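Long-range contacts in amidohydrolase (Xanthomonas campestris pv. campestris, PDB 4DZH), which probably deaminates adenosine-type nucleosides such as 5'-methylthioadenosine, using a zinc ion bound in a TIM-barrel amidohydrolase domain: residues A[81-86]-A[138-143]; A[115-120]-A[144-149]; A[134-139]-A[153-158]; A[161-166]-A[196-201]; A[260-265]-A[283-288]. All blocks are in the same frame, centred on the assembly; numbering follows the deposited sequence. Where two conformers were deposited one is given.

Contact 1 (A[81-86]-A[138-143]). With ZN (zinc ion), chain E.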
# COMPACT_ATOMS: atom_id res chain seq x y z
N HIS A 81 6.54 -16.81 4.95
CA HIS A 81 7.75 -17.60 4.71
C HIS A 81 8.87 -16.67 5.13
O HIS A 81 9.56 -16.10 4.29
CB HIS A 81 7.90 -17.98 3.22
CG HIS A 81 6.71 -18.67 2.62
ND1 HIS A 81 6.29 -19.92 3.04
CD2 HIS A 81 5.87 -18.29 1.63
CE1 HIS A 81 5.23 -20.28 2.33
NE2 HIS A 81 4.93 -19.30 1.50
N ASN A 82 9.01 -16.49 6.44
CA ASN A 82 9.76 -15.32 6.90
C ASN A 82 11.29 -15.25 6.61
O ASN A 82 11.82 -14.15 6.43
CB ASN A 82 9.38 -14.98 8.37
CG ASN A 82 8.21 -13.99 8.46
OD1 ASN A 82 7.85 -13.30 7.47
ND2 ASN A 82 7.64 -13.86 9.66
N PRO A 83 11.97 -16.40 6.51
CA PRO A 83 13.39 -16.31 6.12
C PRO A 83 13.57 -15.65 4.75
O PRO A 83 14.65 -15.18 4.44
CB PRO A 83 13.83 -17.78 6.07
CG PRO A 83 12.98 -18.43 7.12
CD PRO A 83 11.61 -17.76 6.94
N MET A 84 12.52 -15.62 3.92
CA MET A 84 12.62 -14.96 2.63
C MET A 84 12.73 -13.42 2.72
O MET A 84 12.88 -12.77 1.70
CB MET A 84 11.50 -15.42 1.68
CG MET A 84 11.39 -16.94 1.62
SD MET A 84 10.20 -17.59 0.44
CE MET A 84 11.05 -17.34 -1.11
N THR A 85 12.70 -12.83 3.93
CA THR A 85 13.06 -11.42 4.04
C THR A 85 14.47 -11.23 3.48
O THR A 85 14.77 -10.22 2.87
CB THR A 85 13.15 -10.92 5.47
OG1 THR A 85 13.99 -11.81 6.21
CG2 THR A 85 11.81 -10.84 6.10
N LEU A 86 15.34 -12.23 3.67
CA LEU A 86 16.69 -12.16 3.08
C LEU A 86 16.71 -12.22 1.54
O LEU A 86 17.72 -11.92 0.93
CB LEU A 86 17.60 -13.26 3.71
CG LEU A 86 17.85 -13.03 5.21
CD1 LEU A 86 18.63 -14.21 5.74
CD2 LEU A 86 18.57 -11.71 5.49
N GLU A 138 3.60 -19.39 10.31
CA GLU A 138 4.86 -19.58 9.61
C GLU A 138 4.90 -20.89 8.81
O GLU A 138 4.39 -21.92 9.24
CB GLU A 138 6.00 -19.64 10.65
CG GLU A 138 7.39 -19.61 10.03
CD GLU A 138 7.66 -18.36 9.17
OE1 GLU A 138 7.34 -17.18 9.55
OE2 GLU A 138 8.25 -18.57 8.11
N ASN A 139 5.54 -20.83 7.63
CA ASN A 139 5.57 -22.01 6.78
C ASN A 139 6.95 -22.09 6.13
O ASN A 139 7.18 -21.49 5.07
CB ASN A 139 4.44 -21.82 5.74
CG ASN A 139 4.23 -23.01 4.84
OD1 ASN A 139 5.11 -23.82 4.64
ND2 ASN A 139 3.03 -23.09 4.23
N TYR A 140 7.91 -22.75 6.78
CA TYR A 140 9.27 -22.81 6.23
C TYR A 140 10.06 -24.02 6.76
O TYR A 140 9.69 -24.66 7.78
CB TYR A 140 10.08 -21.54 6.45
CG TYR A 140 11.05 -21.23 5.29
CD1 TYR A 140 10.57 -20.83 4.03
CD2 TYR A 140 12.44 -21.39 5.45
CE1 TYR A 140 11.43 -20.56 3.01
CE2 TYR A 140 13.31 -21.14 4.41
CZ TYR A 140 12.80 -20.72 3.20
OH TYR A 140 13.66 -20.45 2.15
N PHE A 141 11.14 -24.34 6.02
CA PHE A 141 12.10 -25.36 6.42
C PHE A 141 12.75 -24.92 7.71
O PHE A 141 12.79 -23.75 8.03
CB PHE A 141 13.14 -25.54 5.31
CG PHE A 141 12.54 -25.93 3.97
CD1 PHE A 141 12.16 -27.24 3.72
CD2 PHE A 141 12.36 -24.98 2.98
CE1 PHE A 141 11.60 -27.61 2.51
CE2 PHE A 141 11.81 -25.33 1.76
CZ PHE A 141 11.43 -26.66 1.54
N PHE A 142 13.29 -25.90 8.45
CA PHE A 142 13.95 -25.57 9.72
C PHE A 142 13.00 -24.90 10.71
O PHE A 142 13.38 -23.95 11.40
CB PHE A 142 15.28 -24.82 9.53
CG PHE A 142 16.31 -25.62 8.80
CD1 PHE A 142 16.33 -25.66 7.39
CD2 PHE A 142 17.22 -26.41 9.50
CE1 PHE A 142 17.25 -26.43 6.72
CE2 PHE A 142 18.14 -27.18 8.83
CZ PHE A 142 18.16 -27.20 7.44
N ALA A 143 11.79 -25.46 10.77
CA ALA A 143 10.77 -25.00 11.72
C ALA A 143 11.27 -25.07 13.15
O ALA A 143 10.84 -24.25 13.97
CB ALA A 143 9.48 -25.82 11.56
ZN ZN E . 3.19 -19.18 0.56
O HOH W 1 2.69 -18.89 -1.37
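H81 is held at both of its imidazole nitrogens: NE2 binds the zinc ion at 2.0 Å, while ND1 donates to the backbone oxygen of N139. The bond from H81 ND1 to N139 O is short, 2.7 Å, and nearly straight at 170°. It lies both in the imidazole plane and in the carbonyl plane, so it fixes the rotation of the ring and leaves NE2 to face the metal; the carbonyl probably also strengthens the ring as a donor to zinc. H79, H228, D316 and a water complete the site. The side chain of N139 runs alongside the imidazole, its amide plane turned 60° from the ring. H79 and H81 form the HxH motif of the amidohydrolase barrel, placed where strand 69-80 gives way to a 3-10 turn, and the parallel neighbouring strand, 133-139, brings up the N139 carbonyl in its C-terminal region. The start of that turn is pinned by E138, whose OE2 accepts N82 N on its syn lone pair at 2.8 Å. A bend at chi2 (58°) folds the glutamate back over the loop, bringing OE1 to 3.2 Å from N82 CB. OE1 is itself gripped by the hydroxyls of T80 and Y150, and Y150 OH also bonds N82 ND2. Farther out, the pyrrolidine of P83 slides over one face of the Y140 ring in a CH-pi contact, with P83 CB 4.2 Å from the ring centroid. F141 CD2 lies over the opposite face. M84 crosses the tyrosine at about a right angle, its CG 3.9 Å from Y140 CE1 and its sulfur oblique to the ring in a Met-aromatic contact. Y140 OH is anchored by E108.

Contact 2 (A[115-120]-A[144-149])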
# COMPACT_ATOMS: atom_id res chain seq x y z
N GLU A 115 21.32 -21.21 9.94
CA GLU A 115 21.74 -19.82 10.08
C GLU A 115 20.85 -18.91 9.24
O GLU A 115 20.40 -17.86 9.71
CB GLU A 115 23.20 -19.63 9.67
CG GLU A 115 24.19 -20.34 10.57
CD GLU A 115 24.28 -19.71 11.95
OE1 GLU A 115 24.37 -18.46 12.04
OE2 GLU A 115 24.29 -20.47 12.94
N PHE A 116 20.63 -19.31 8.00
CA PHE A 116 19.82 -18.52 7.09
C PHE A 116 18.40 -18.36 7.67
O PHE A 116 17.83 -17.26 7.70
CB PHE A 116 19.79 -19.20 5.72
CG PHE A 116 18.83 -18.54 4.73
CD1 PHE A 116 19.20 -17.41 4.02
CD2 PHE A 116 17.56 -19.08 4.54
CE1 PHE A 116 18.32 -16.80 3.12
CE2 PHE A 116 16.67 -18.48 3.61
CZ PHE A 116 17.05 -17.35 2.91
N VAL A 117 17.86 -19.47 8.14
CA VAL A 117 16.51 -19.42 8.67
C VAL A 117 16.45 -18.59 9.94
O VAL A 117 15.52 -17.81 10.15
CB VAL A 117 15.99 -20.83 8.85
CG1 VAL A 117 14.71 -20.85 9.66
CG2 VAL A 117 15.79 -21.46 7.50
N ALA A 118 17.44 -18.73 10.82
CA ALA A 118 17.42 -17.91 12.01
C ALA A 118 17.56 -16.41 11.71
O ALA A 118 16.85 -15.59 12.31
CB ALA A 118 18.51 -18.35 13.02
N ASP A 119 18.47 -16.04 10.81
CA ASP A 119 18.72 -14.63 10.54
C ASP A 119 17.49 -14.02 9.82
O ASP A 119 17.07 -12.89 10.17
CB ASP A 119 19.96 -14.46 9.67
CG ASP A 119 21.27 -14.76 10.42
OD1 ASP A 119 21.23 -14.92 11.66
OD2 ASP A 119 22.32 -14.83 9.74
N GLY A 120 16.94 -14.74 8.85
CA GLY A 120 15.80 -14.24 8.09
C GLY A 120 14.56 -14.09 8.97
O GLY A 120 13.82 -13.11 8.88
N ASP A 144 12.19 -26.01 13.44
CA ASP A 144 12.73 -26.12 14.80
C ASP A 144 13.46 -24.83 15.20
O ASP A 144 13.27 -24.28 16.29
CB ASP A 144 13.64 -27.35 14.96
CG ASP A 144 14.82 -27.39 13.98
OD1 ASP A 144 14.80 -26.72 12.93
OD2 ASP A 144 15.80 -28.13 14.28
N VAL A 145 14.27 -24.31 14.28
CA VAL A 145 15.00 -23.07 14.51
C VAL A 145 14.01 -21.91 14.62
O VAL A 145 14.11 -21.08 15.52
CB VAL A 145 15.97 -22.80 13.34
CG1 VAL A 145 16.58 -21.42 13.46
CG2 VAL A 145 17.05 -23.91 13.26
N GLN A 146 13.01 -21.90 13.74
CA GLN A 146 12.05 -20.81 13.78
C GLN A 146 11.29 -20.73 15.10
O GLN A 146 11.13 -19.65 15.64
CB GLN A 146 11.03 -20.95 12.67
CG GLN A 146 11.71 -20.82 11.31
CD GLN A 146 10.69 -20.77 10.19
OE1 GLN A 146 9.95 -21.75 9.97
NE2 GLN A 146 10.65 -19.65 9.47
N ALA A 147 10.82 -21.86 15.58
CA ALA A 147 10.09 -21.90 16.86
C ALA A 147 10.97 -21.33 17.97
O ALA A 147 10.54 -20.48 18.74
CB ALA A 147 9.61 -23.33 17.17
N ALA A 148 12.23 -21.76 17.99
CA ALA A 148 13.16 -21.28 19.01
C ALA A 148 13.38 -19.78 18.90
O ALA A 148 13.38 -19.06 19.92
CB ALA A 148 14.49 -22.02 18.92
N VAL A 149 13.55 -19.29 17.65
CA VAL A 149 13.75 -17.86 17.41
C VAL A 149 12.55 -17.03 17.81
O VAL A 149 12.70 -16.06 18.53
CB VAL A 149 14.13 -17.56 15.94
CG1 VAL A 149 14.13 -16.07 15.69
CG2 VAL A 149 15.47 -18.16 15.64
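Helical segments 115-120 and 144-149 run in roughly the same direction, their axes 9.0 Å apart at closest and crossing at -32°, with A118 and V145 nearest in the backbone at 6.2 Å between CA atoms. The contact is wholly apolar, with no hydrogen bond across it. The methyl of A118 fits between two valines one turn apart on the other helix: its CB lies 3.7 Å from V145 CG1 and 4.0 Å from V149 CG2. V145 presents CG1 because that branch stands anti to its backbone N (chi1 171°), reaching toward the alanine. The small A118 side chain lets the valine branches come close to the 115-120 backbone, V149 CG2 being 4.1 Å from A118 CA. Beside this, V117 CG1 presses on the aliphatic part of Q146, 3.4 Å from its CG, and the two side chains cross at about a right angle. The glutamine amide continues past the valine, where NE2 makes weak hydrogen bonds to E138 OE2 and T121 OG1. The two helices precede and follow strand 133-139 and pack together on the outside of the barrel. A147 of helix 143-152 rests on helix 174-188, and F116 of helix 114-130 meets W441 edge-to-face.

Contact 3 (A[134-139]-A[153-158])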
# COMPACT_ATOMS: atom_id res chain seq x y z
N THR A 134 1.92 -9.06 15.45
CA THR A 134 2.33 -9.69 16.71
C THR A 134 2.26 -11.24 16.70
O THR A 134 2.67 -11.91 17.68
CB THR A 134 1.46 -9.23 17.90
OG1 THR A 134 0.06 -9.38 17.57
CG2 THR A 134 1.72 -7.76 18.20
N CYS A 135 1.77 -11.78 15.59
CA CYS A 135 1.60 -13.23 15.46
C CYS A 135 1.73 -13.63 13.98
O CYS A 135 1.27 -12.88 13.11
CB CYS A 135 0.19 -13.58 15.95
SG CYS A 135 -0.16 -15.37 16.12
N VAL A 136 2.31 -14.82 13.73
CA VAL A 136 2.42 -15.31 12.37
C VAL A 136 1.98 -16.73 12.29
O VAL A 136 1.94 -17.44 13.32
CB VAL A 136 3.88 -15.29 11.84
CG1 VAL A 136 4.29 -13.90 11.60
CG2 VAL A 136 4.85 -16.00 12.80
N ASN A 137 1.62 -17.11 11.06
CA ASN A 137 1.38 -18.51 10.68
C ASN A 137 2.52 -18.83 9.74
O ASN A 137 2.42 -18.58 8.51
CB ASN A 137 0.06 -18.61 9.94
CG ASN A 137 -0.34 -20.04 9.67
OD1 ASN A 137 0.12 -20.99 10.32
ND2 ASN A 137 -1.27 -20.19 8.76
N GLU A 138 3.60 -19.39 10.31
CA GLU A 138 4.86 -19.58 9.61
C GLU A 138 4.90 -20.89 8.81
O GLU A 138 4.39 -21.92 9.24
CB GLU A 138 6.00 -19.64 10.65
CG GLU A 138 7.39 -19.61 10.03
CD GLU A 138 7.66 -18.36 9.17
OE1 GLU A 138 7.34 -17.18 9.55
OE2 GLU A 138 8.25 -18.57 8.11
N ASN A 139 5.54 -20.83 7.63
CA ASN A 139 5.57 -22.01 6.78
C ASN A 139 6.95 -22.09 6.13
O ASN A 139 7.18 -21.49 5.07
CB ASN A 139 4.44 -21.82 5.74
CG ASN A 139 4.23 -23.01 4.84
OD1 ASN A 139 5.11 -23.82 4.64
ND2 ASN A 139 3.03 -23.09 4.23
N HIS A 153 12.34 -14.32 21.16
CA HIS A 153 11.97 -12.94 21.02
C HIS A 153 10.61 -12.62 21.63
O HIS A 153 10.11 -11.47 21.51
CB HIS A 153 11.96 -12.52 19.53
CG HIS A 153 13.33 -12.36 18.96
ND1 HIS A 153 14.06 -13.42 18.48
CD2 HIS A 153 14.14 -11.27 18.88
CE1 HIS A 153 15.25 -12.98 18.08
NE2 HIS A 153 15.32 -11.69 18.32
N GLY A 154 9.99 -13.61 22.24
CA GLY A 154 8.65 -13.42 22.75
C GLY A 154 7.57 -13.13 21.73
O GLY A 154 6.64 -12.39 22.02
N PHE A 155 7.66 -13.75 20.55
CA PHE A 155 6.79 -13.41 19.45
C PHE A 155 5.87 -14.61 19.18
O PHE A 155 6.35 -15.74 19.22
CB PHE A 155 7.64 -13.07 18.20
CG PHE A 155 6.85 -12.48 17.06
CD1 PHE A 155 6.12 -13.28 16.19
CD2 PHE A 155 6.84 -11.11 16.87
CE1 PHE A 155 5.37 -12.71 15.16
CE2 PHE A 155 6.07 -10.52 15.85
CZ PHE A 155 5.35 -11.32 14.97
N ARG A 156 4.57 -14.37 19.00
CA ARG A 156 3.62 -15.48 18.91
C ARG A 156 3.61 -16.11 17.51
O ARG A 156 3.65 -15.43 16.49
CB ARG A 156 2.21 -14.98 19.26
CG ARG A 156 1.23 -16.11 19.62
CD ARG A 156 -0.10 -15.51 20.07
NE ARG A 156 0.09 -14.61 21.19
CZ ARG A 156 0.25 -15.01 22.46
NH1 ARG A 156 0.29 -16.32 22.76
NH2 ARG A 156 0.39 -14.11 23.42
N ALA A 157 3.52 -17.44 17.48
CA ALA A 157 3.54 -18.09 16.17
C ALA A 157 2.88 -19.44 16.18
O ALA A 157 3.05 -20.24 17.10
CB ALA A 157 4.98 -18.27 15.71
N LEU A 158 2.19 -19.71 15.08
CA LEU A 158 1.82 -21.10 14.73
C LEU A 158 2.87 -21.51 13.71
O LEU A 158 2.98 -20.87 12.63
CB LEU A 158 0.41 -21.13 14.10
CG LEU A 158 -0.03 -22.54 13.65
CD1 LEU A 158 -0.08 -23.55 14.80
CD2 LEU A 158 -1.40 -22.50 12.96
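R156 and C135 are neighbours on one face of the sheet, across the parallel pairing of strands 133-139 and 156-163, the two strands of a beta-alpha-beta unit of the barrel that is linked by helix 143-152. From the backbone, R156 CB lies 3.5 Å from T134 O. Its CG then passes 3.8 Å from C135 SG, and CD still touches the sulfur. There the chain bends (chi3 -57°), carrying NE away to a salt bridge with D380 and NH1 to a weak bond with P192 O. The backbones are stitched by V136, whose O accepts L158 N at 2.9 Å and whose N donates to R156 O. E138 N follows with a 2.8 Å bond to L158 O, aimed almost straight at the carbonyl. At the opposite end the bond from R156 N to T134 O is weak. F155, entering just after the Schellman turn at G154, lays its ring against the backbone of 134-135, with T134 O above the ring centre. V136 CG1 meets the same ring at its edge, 3.9 Å from CE1, while V136 CG2 packs on A157 CB. N137 and L158 point the same way: N137 ND2 is held by A78 O, and N137 OD1 rests 3.4 Å from L158 CD2.

Contact 4 (A[161-166]-A[196-201])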
# COMPACT_ATOMS: atom_id res chain seq x y z
N ALA A 161 5.37 -27.47 10.19
CA ALA A 161 6.36 -28.47 9.83
C ALA A 161 6.10 -28.83 8.37
O ALA A 161 5.06 -29.41 8.03
CB ALA A 161 6.19 -29.72 10.75
N VAL A 162 7.01 -28.43 7.49
CA VAL A 162 6.85 -28.70 6.06
C VAL A 162 6.79 -30.20 5.74
O VAL A 162 7.63 -30.99 6.23
CB VAL A 162 8.02 -28.07 5.23
CG1 VAL A 162 7.90 -28.44 3.75
CG2 VAL A 162 8.08 -26.56 5.39
N ILE A 163 5.81 -30.59 4.91
CA ILE A 163 5.78 -31.93 4.36
C ILE A 163 5.80 -31.79 2.83
O ILE A 163 4.96 -31.07 2.26
CB ILE A 163 4.49 -32.68 4.76
CG1 ILE A 163 4.34 -32.76 6.28
CG2 ILE A 163 4.41 -34.05 4.07
CD1 ILE A 163 5.47 -33.60 6.98
N ILE A 164 6.72 -32.48 2.14
CA ILE A 164 6.81 -32.36 0.69
C ILE A 164 7.45 -33.66 0.17
O ILE A 164 8.18 -34.34 0.91
CB ILE A 164 7.58 -31.05 0.29
CG1 ILE A 164 7.44 -30.74 -1.20
CG2 ILE A 164 9.04 -31.07 0.72
CD1 ILE A 164 8.00 -29.38 -1.56
N ASP A 165 7.16 -34.01 -1.08
CA ASP A 165 7.64 -35.30 -1.60
C ASP A 165 9.12 -35.27 -1.97
O ASP A 165 9.66 -36.31 -2.33
CB ASP A 165 6.93 -35.66 -2.91
CG ASP A 165 5.46 -36.00 -2.75
OD1 ASP A 165 4.95 -36.17 -1.62
OD2 ASP A 165 4.81 -36.14 -3.82
N PHE A 166 9.75 -34.10 -1.96
CA PHE A 166 11.11 -33.96 -2.50
C PHE A 166 12.15 -33.68 -1.42
O PHE A 166 11.87 -33.04 -0.40
CB PHE A 166 11.15 -32.82 -3.52
CG PHE A 166 10.03 -32.86 -4.51
CD1 PHE A 166 9.88 -33.95 -5.37
CD2 PHE A 166 9.13 -31.81 -4.60
CE1 PHE A 166 8.85 -33.99 -6.29
CE2 PHE A 166 8.09 -31.84 -5.51
CZ PHE A 166 7.95 -32.94 -6.36
N THR A 196 2.12 -25.61 16.99
CA THR A 196 2.66 -26.24 15.80
C THR A 196 1.56 -26.73 14.87
O THR A 196 0.45 -27.03 15.31
CB THR A 196 3.59 -27.41 16.14
OG1 THR A 196 2.86 -28.46 16.80
CG2 THR A 196 4.76 -26.93 17.03
N ALA A 197 1.89 -26.79 13.58
CA ALA A 197 0.91 -27.24 12.57
C ALA A 197 1.64 -28.09 11.55
O ALA A 197 2.86 -28.04 11.47
CB ALA A 197 0.31 -26.01 11.84
N PHE A 198 0.89 -28.92 10.81
CA PHE A 198 1.45 -29.53 9.62
C PHE A 198 1.36 -28.55 8.47
O PHE A 198 0.34 -27.86 8.32
CB PHE A 198 0.70 -30.79 9.28
CG PHE A 198 1.12 -31.98 10.12
CD1 PHE A 198 2.28 -32.69 9.80
CD2 PHE A 198 0.37 -32.38 11.23
CE1 PHE A 198 2.68 -33.78 10.58
CE2 PHE A 198 0.76 -33.46 12.01
CZ PHE A 198 1.91 -34.18 11.69
N ALA A 199 2.39 -28.50 7.65
CA ALA A 199 2.41 -27.64 6.48
C ALA A 199 2.74 -28.44 5.22
O ALA A 199 3.83 -28.26 4.63
CB ALA A 199 3.39 -26.48 6.67
N PRO A 200 1.82 -29.29 4.77
CA PRO A 200 2.08 -29.86 3.45
C PRO A 200 2.18 -28.72 2.41
O PRO A 200 1.43 -27.73 2.45
CB PRO A 200 0.85 -30.74 3.21
CG PRO A 200 -0.27 -30.07 4.00
CD PRO A 200 0.47 -29.59 5.27
N HIS A 201 3.15 -28.83 1.51
CA HIS A 201 3.50 -27.68 0.69
C HIS A 201 2.37 -27.23 -0.26
O HIS A 201 1.94 -26.07 -0.23
CB HIS A 201 4.82 -27.88 -0.05
CG HIS A 201 5.08 -26.81 -1.06
ND1 HIS A 201 4.92 -27.00 -2.42
CD2 HIS A 201 5.44 -25.51 -0.90
CE1 HIS A 201 5.18 -25.86 -3.05
NE2 HIS A 201 5.51 -24.95 -2.15
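The F198 ring receives I163 at its edge, near the ring plane, where I163 CG1 lies 4.1 Å from F198 CD1. V214 and L217 of helix 208-221 and A181 of helix 174-188 also pack against this phenyl group. I163 CG1 stands anti to its own carbonyl carbon (chi1 -58°), which swings it back along the strand toward the ring. The second flat group, the imidazole of H201, runs alongside I164 and is approached obliquely by it, with I164 CD1 3.9 Å from H201 CG. Between these two groups of side chains, strands 156-163 and 194-200 pair in parallel as the two strands of a beta-alpha-beta unit of the barrel. A161, I163, F198 and P200 face the surrounding helices, whereas V162 and A199 lie on the inner face, against N139. A161 is bonded at both backbone ends: its N donates to A197 O at 2.9 Å, and its O accepts A199 N at 2.8 Å. The next bond, I163 N to A199 O at 3.1 Å, comes from well above the carbonyl plane, 60° out of it. The alternation then passes over P200 to H201, whose N reaches I163 O at 3.0 Å. This pins the backbone where the strand ends. Since H201 O accepts from H228 ND1 and T205 OG1 bonds H201 ND1, H201 probably acts as a second-shell residue that helps orient H228, a zinc ligand.

Contact 5 (A[260-265]-A[283-288])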
# COMPACT_ATOMS: atom_id res chain seq x y z
N ARG A 260 -9.79 -28.26 10.57
CA ARG A 260 -8.34 -28.12 10.79
C ARG A 260 -7.63 -27.41 9.64
O ARG A 260 -6.46 -27.06 9.77
CB ARG A 260 -7.67 -29.47 10.96
CG ARG A 260 -8.10 -30.25 12.18
CD ARG A 260 -7.25 -31.52 12.35
NE ARG A 260 -7.65 -32.26 13.54
CZ ARG A 260 -7.34 -31.90 14.79
NH1 ARG A 260 -6.64 -30.79 15.01
NH2 ARG A 260 -7.74 -32.64 15.82
N LEU A 261 -8.30 -27.23 8.51
CA LEU A 261 -7.64 -26.76 7.29
C LEU A 261 -7.52 -25.25 7.22
O LEU A 261 -8.52 -24.54 7.28
CB LEU A 261 -8.37 -27.24 6.03
CG LEU A 261 -7.74 -26.91 4.67
CD1 LEU A 261 -6.29 -27.47 4.53
CD2 LEU A 261 -8.61 -27.38 3.48
N ILE A 262 -6.29 -24.79 7.05
CA ILE A 262 -6.03 -23.39 6.73
C ILE A 262 -5.64 -23.34 5.26
O ILE A 262 -4.53 -23.75 4.90
CB ILE A 262 -4.87 -22.84 7.59
CG1 ILE A 262 -5.07 -23.15 9.08
CG2 ILE A 262 -4.69 -21.34 7.32
CD1 ILE A 262 -3.81 -22.89 9.96
N ALA A 263 -6.55 -22.87 4.40
CA ALA A 263 -6.34 -22.93 2.96
C ALA A 263 -5.84 -21.59 2.46
O ALA A 263 -6.56 -20.59 2.50
CB ALA A 263 -7.67 -23.27 2.26
N VAL A 264 -4.62 -21.58 1.96
CA VAL A 264 -3.99 -20.30 1.59
C VAL A 264 -4.13 -19.99 0.10
O VAL A 264 -4.00 -20.87 -0.77
CB VAL A 264 -2.51 -20.34 1.98
CG1 VAL A 264 -1.85 -18.97 1.72
CG2 VAL A 264 -2.40 -20.72 3.47
N HIS A 265 -4.48 -18.74 -0.19
CA HIS A 265 -4.56 -18.17 -1.55
C HIS A 265 -5.95 -18.29 -2.14
O HIS A 265 -6.69 -17.32 -2.23
CB HIS A 265 -3.46 -18.65 -2.51
CG HIS A 265 -2.06 -18.28 -2.06
ND1 HIS A 265 -1.66 -16.97 -1.85
CD2 HIS A 265 -0.97 -19.05 -1.82
CE1 HIS A 265 -0.39 -16.95 -1.49
NE2 HIS A 265 0.05 -18.20 -1.44
N SER A 283 -10.70 -22.40 7.23
CA SER A 283 -10.29 -20.99 7.12
C SER A 283 -9.57 -20.72 5.80
O SER A 283 -8.79 -21.55 5.32
CB SER A 283 -9.41 -20.56 8.28
OG SER A 283 -10.09 -20.62 9.52
N VAL A 284 -9.82 -19.56 5.21
CA VAL A 284 -9.10 -19.14 4.01
C VAL A 284 -8.17 -17.98 4.41
O VAL A 284 -8.62 -17.01 5.05
CB VAL A 284 -10.06 -18.71 2.88
CG1 VAL A 284 -9.31 -18.11 1.74
CG2 VAL A 284 -10.78 -19.97 2.35
N VAL A 285 -6.90 -18.09 4.05
CA VAL A 285 -5.99 -16.93 4.16
C VAL A 285 -5.81 -16.25 2.80
O VAL A 285 -5.31 -16.83 1.82
CB VAL A 285 -4.63 -17.36 4.67
CG1 VAL A 285 -3.76 -16.09 4.81
CG2 VAL A 285 -4.77 -18.09 6.02
N HIS A 286 -6.18 -14.96 2.77
CA HIS A 286 -6.08 -14.12 1.59
C HIS A 286 -4.77 -13.34 1.61
O HIS A 286 -4.47 -12.64 2.57
CB HIS A 286 -7.31 -13.20 1.60
CG HIS A 286 -7.44 -12.29 0.41
ND1 HIS A 286 -7.07 -12.63 -0.88
CD2 HIS A 286 -7.93 -11.02 0.33
CE1 HIS A 286 -7.32 -11.62 -1.69
NE2 HIS A 286 -7.85 -10.63 -0.98
N CYS A 287 -4.00 -13.49 0.54
CA CYS A 287 -2.70 -12.84 0.32
C CYS A 287 -2.79 -12.03 -0.99
O CYS A 287 -2.22 -12.39 -2.03
CB CYS A 287 -1.60 -13.90 0.22
SG CYS A 287 -1.45 -14.94 1.68
N PRO A 288 -3.51 -10.90 -0.95
CA PRO A 288 -3.79 -10.21 -2.21
C PRO A 288 -2.56 -9.67 -2.94
O PRO A 288 -2.47 -9.68 -4.16
CB PRO A 288 -4.71 -9.05 -1.78
CG PRO A 288 -4.48 -8.90 -0.25
CD PRO A 288 -4.20 -10.31 0.22
O HOH W 2 -5.59 -14.92 -1.62
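One water bridges the backbone O of H265, the backbone N of C287 and the imidazole of H286, donating to H265 O at 2.7 Å, accepting from C287 N at 3.0 Å, and bonding H286 ND1 at 2.8 Å in the plane of that ring. It ties together two parallel barrel strands, 261-265 and 283-286, just where their direct pairing ends; helix 271-280 connects them as a beta-alpha-beta unit. The last direct bond runs from H265 N to V285 O. Beyond it, the unusual positive phi of H265 (93°) turns the chain, and the water spans the separating backbones. Farther back, the shortest strand bond, A263 N to S283 O, measures 2.8 Å and is almost straight at 172°. V285 N then donates to A263 O from above the carbonyl plane. On the face carrying I262, V264, S283 and V285, the side chains of I262 and V285 lie side by side, their CG2 methyls 3.5 Å apart. S283 OG is taken up by N310 ND2 and by a glycerol molecule. V264 and V285 also touch H79, so this face lines the barrel interior near the metal. At the mouth of the strands, C287 nestles against H265, with C287 CB 3.7 Å from H265 CE1. The H265 ring also meets H79 and D316, both zinc ligands. C287 SG is 4.0 Å from V264 CG1, the methyl that sits over the centre of the H265 imidazole, 3.6 Å above its plane.

Overall arrangement
Contacts 1, 3 and 4 follow one run of barrel strands. Contacts 1 and 3 share E138 and N139, and contacts 3 and 4 share strand 156-163; N139 OD1 also packs on A199 CB at 3.8 Å. Contact 5 belongs to the other arc of the barrel but meets contact 3 in the interior, where L158 CD2 lies 3.9 Å from I262 CD1. Contact 1 supplies a zinc ligand directly, while the nearest side-chain atoms of H265 in contact 5 and H201 in contact 4 are about 4 and 7 Å from a zinc ion. Contact 2 is peripheral, its centre about 24 Å from that of contact 5, yet a weak hydrogen bond from Q146 NE2 to E138 OE2 ties it to contact 1.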